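Local coordinates for protein methyltransferase (Pectobacterium atrosepticum SCRI1043, PDB 2P7I) that probably transfers a methyl group from S-adenosylmethionine to an as yet unidentified acceptor, at residues I67-A72 against D86-I91. Numbering follows the deposited sequence.
Sequences ITCVEA and DGITYI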
loop_
_atom_site.group_PDB
_atom_site.type_symbol
_atom_site.label_atom_id
_atom_site.label_comp_id
_atom_site.label_asym_id
_atom_site.label_seq_id
_atom_site.Cartn_x
_atom_site.Cartn_y
_atom_site.Cartn_z
ATOM N N ILE B 67 18.116 27.691 -19.940
ATOM C CA ILE B 67 17.913 27.391 -18.532
ATOM C C ILE B 67 18.303 28.601 -17.728
ATOM O O ILE B 67 19.322 29.213 -17.982
ATOM C CB ILE B 67 18.773 26.207 -18.045
ATOM C CG1 ILE B 67 18.384 24.918 -18.785
ATOM C CG2 ILE B 67 18.579 26.004 -16.553
ATOM C CD1 ILE B 67 19.283 23.710 -18.483
ATOM N N THR B 68 17.459 28.943 -16.764
ATOM C CA THR B 68 17.721 30.035 -15.849
ATOM C C THR B 68 17.841 29.398 -14.474
ATOM O O THR B 68 17.016 28.551 -14.092
ATOM C CB THR B 68 16.604 31.079 -15.900
ATOM O OG1 THR B 68 16.526 31.616 -17.224
ATOM C CG2 THR B 68 16.823 32.211 -14.896
ATOM N N CYS B 69 18.892 29.783 -13.751
ATOM C CA CYS B 69 19.250 29.163 -12.481
ATOM C C CYS B 69 19.295 30.208 -11.401
ATOM O O CYS B 69 20.081 31.152 -11.508
ATOM C CB CYS B 69 20.638 28.524 -12.552
ATOM S SG CYS B 69 20.825 27.079 -13.603
ATOM N N VAL B 70 18.494 30.012 -10.357
ATOM C CA VAL B 70 18.467 30.896 -9.201
ATOM C C VAL B 70 19.090 30.164 -8.029
ATOM O O VAL B 70 18.677 29.048 -7.683
ATOM C CB VAL B 70 17.036 31.350 -8.830
ATOM C CG1 VAL B 70 17.061 32.296 -7.640
ATOM C CG2 VAL B 70 16.366 32.028 -9.999
ATOM N N GLU B 71 20.082 30.807 -7.423
ATOM C CA GLU B 71 20.833 30.237 -6.311
ATOM C C GLU B 71 21.285 31.369 -5.423
ATOM O O GLU B 71 21.747 32.397 -5.919
ATOM C CB GLU B 71 22.042 29.462 -6.834
ATOM C CG GLU B 71 23.004 28.947 -5.774
ATOM C CD GLU B 71 22.331 28.208 -4.633
ATOM O OE1 GLU B 71 21.413 27.388 -4.875
ATOM O OE2 GLU B 71 22.737 28.439 -3.478
ATOM N N ALA B 72 21.129 31.184 -4.114
ATOM C CA ALA B 72 21.452 32.230 -3.121
ATOM C C ALA B 72 22.960 32.318 -2.797
ATOM O O ALA B 72 23.454 33.389 -2.412
ATOM C CB ALA B 72 20.655 31.994 -1.849
ATOM N N ASP B 86 27.451 26.527 -21.961
ATOM C CA ASP B 86 26.748 27.781 -22.231
ATOM C C ASP B 86 25.235 27.556 -22.268
ATOM O O ASP B 86 24.767 26.409 -22.340
ATOM C CB ASP B 86 27.232 28.403 -23.550
ATOM N N GLY B 87 24.481 28.658 -22.210
ATOM C CA GLY B 87 23.003 28.610 -22.239
ATOM C C GLY B 87 22.332 28.577 -20.872
ATOM O O GLY B 87 21.170 28.141 -20.738
ATOM N N ILE B 88 23.069 29.002 -19.850
ATOM C CA ILE B 88 22.526 29.162 -18.502
ATOM C C ILE B 88 22.495 30.647 -18.195
ATOM O O ILE B 88 23.496 31.358 -18.371
ATOM C CB ILE B 88 23.413 28.504 -17.432
ATOM C CG1 ILE B 88 23.671 27.022 -17.736
ATOM C CG2 ILE B 88 22.802 28.697 -16.052
ATOM C CD1 ILE B 88 22.452 26.180 -17.729
ATOM N N THR B 89 21.354 31.133 -17.749
ATOM C CA THR B 89 21.290 32.431 -17.133
ATOM C C THR B 89 21.366 32.226 -15.633
ATOM O O THR B 89 20.527 31.536 -15.061
ATOM C CB THR B 89 19.988 33.134 -17.484
ATOM O OG1 THR B 89 19.903 33.279 -18.915
ATOM C CG2 THR B 89 19.930 34.482 -16.825
ATOM N N TYR B 90 22.367 32.819 -14.994
ATOM C CA TYR B 90 22.544 32.685 -13.554
ATOM C C TYR B 90 21.949 33.893 -12.844
ATOM O O TYR B 90 22.146 35.008 -13.282
ATOM C CB TYR B 90 24.022 32.566 -13.211
ATOM C CG TYR B 90 24.660 31.336 -13.794
ATOM C CD1 TYR B 90 24.632 30.136 -13.111
ATOM C CD2 TYR B 90 25.284 31.372 -15.034
ATOM C CE1 TYR B 90 25.217 29.005 -13.638
ATOM C CE2 TYR B 90 25.874 30.239 -15.573
ATOM C CZ TYR B 90 25.832 29.062 -14.867
ATOM O OH TYR B 90 26.398 27.921 -15.388
ATOM N N ILE B 91 21.197 33.659 -11.768
ATOM C CA ILE B 91 20.614 34.730 -10.966
ATOM C C ILE B 91 20.988 34.459 -9.517
ATOM O O ILE B 91 20.573 33.475 -8.917
ATOM C CB ILE B 91 19.092 34.807 -11.160
ATOM C CG1 ILE B 91 18.796 35.342 -12.565
ATOM C CG2 ILE B 91 18.468 35.711 -10.142
ATOM C CD1 ILE B 91 17.468 35.053 -13.009
HETATM O O HOH W 1 19.189 31.132 -20.309
#
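Ile-88 spreads its two branches over neighbouring side chains of strand 67-71. Its CD1 lies alongside Ile-67, 3.7 Å from CB of Ile-67, while its CG2, anti to its own backbone N, reaches 3.5 Å from SG of Cys-69. That same methyl also sits over the centre of the Tyr-90 ring, 3.2 Å above its plane, and the Cys-69 sulfur approaches the ring obliquely, 5.5 Å from the centroid. Thr-57 of helix 55-60 and Ile-77 of helix 74-83 pack on this face. On the other face, CG2 of Thr-68 meets CD1 of Ile-91 at a tight 3.5 Å, and Val-70 passes obliquely over Ile-91, its CG2 nearest CB of Ile-91. Between these two layers runs a parallel ladder of five backbone hydrogen bonds, from Ile-67 N to Gly-87 O through to Glu-71 N to Ile-91 O; the shortest joins Cys-69 N to Thr-89 O at 2.7 Å. Ile-67 O accepts twice, from Thr-89 N and from a water that in turn accepts from Thr-89 OG1 at 2.7 Å. At the strand's C-terminal end the Glu-71 carboxylate turns away to the backbone N of Phe-52 and of Ser-73. With helix 74-83 as the connection, the pair forms a classic beta-alpha-beta crossover, placing 88-92 at one edge of the 3-2-1-4-5-7-6 sheet characteristic of Rossmann-like, S-adenosylmethionine-dependent methyltransferases.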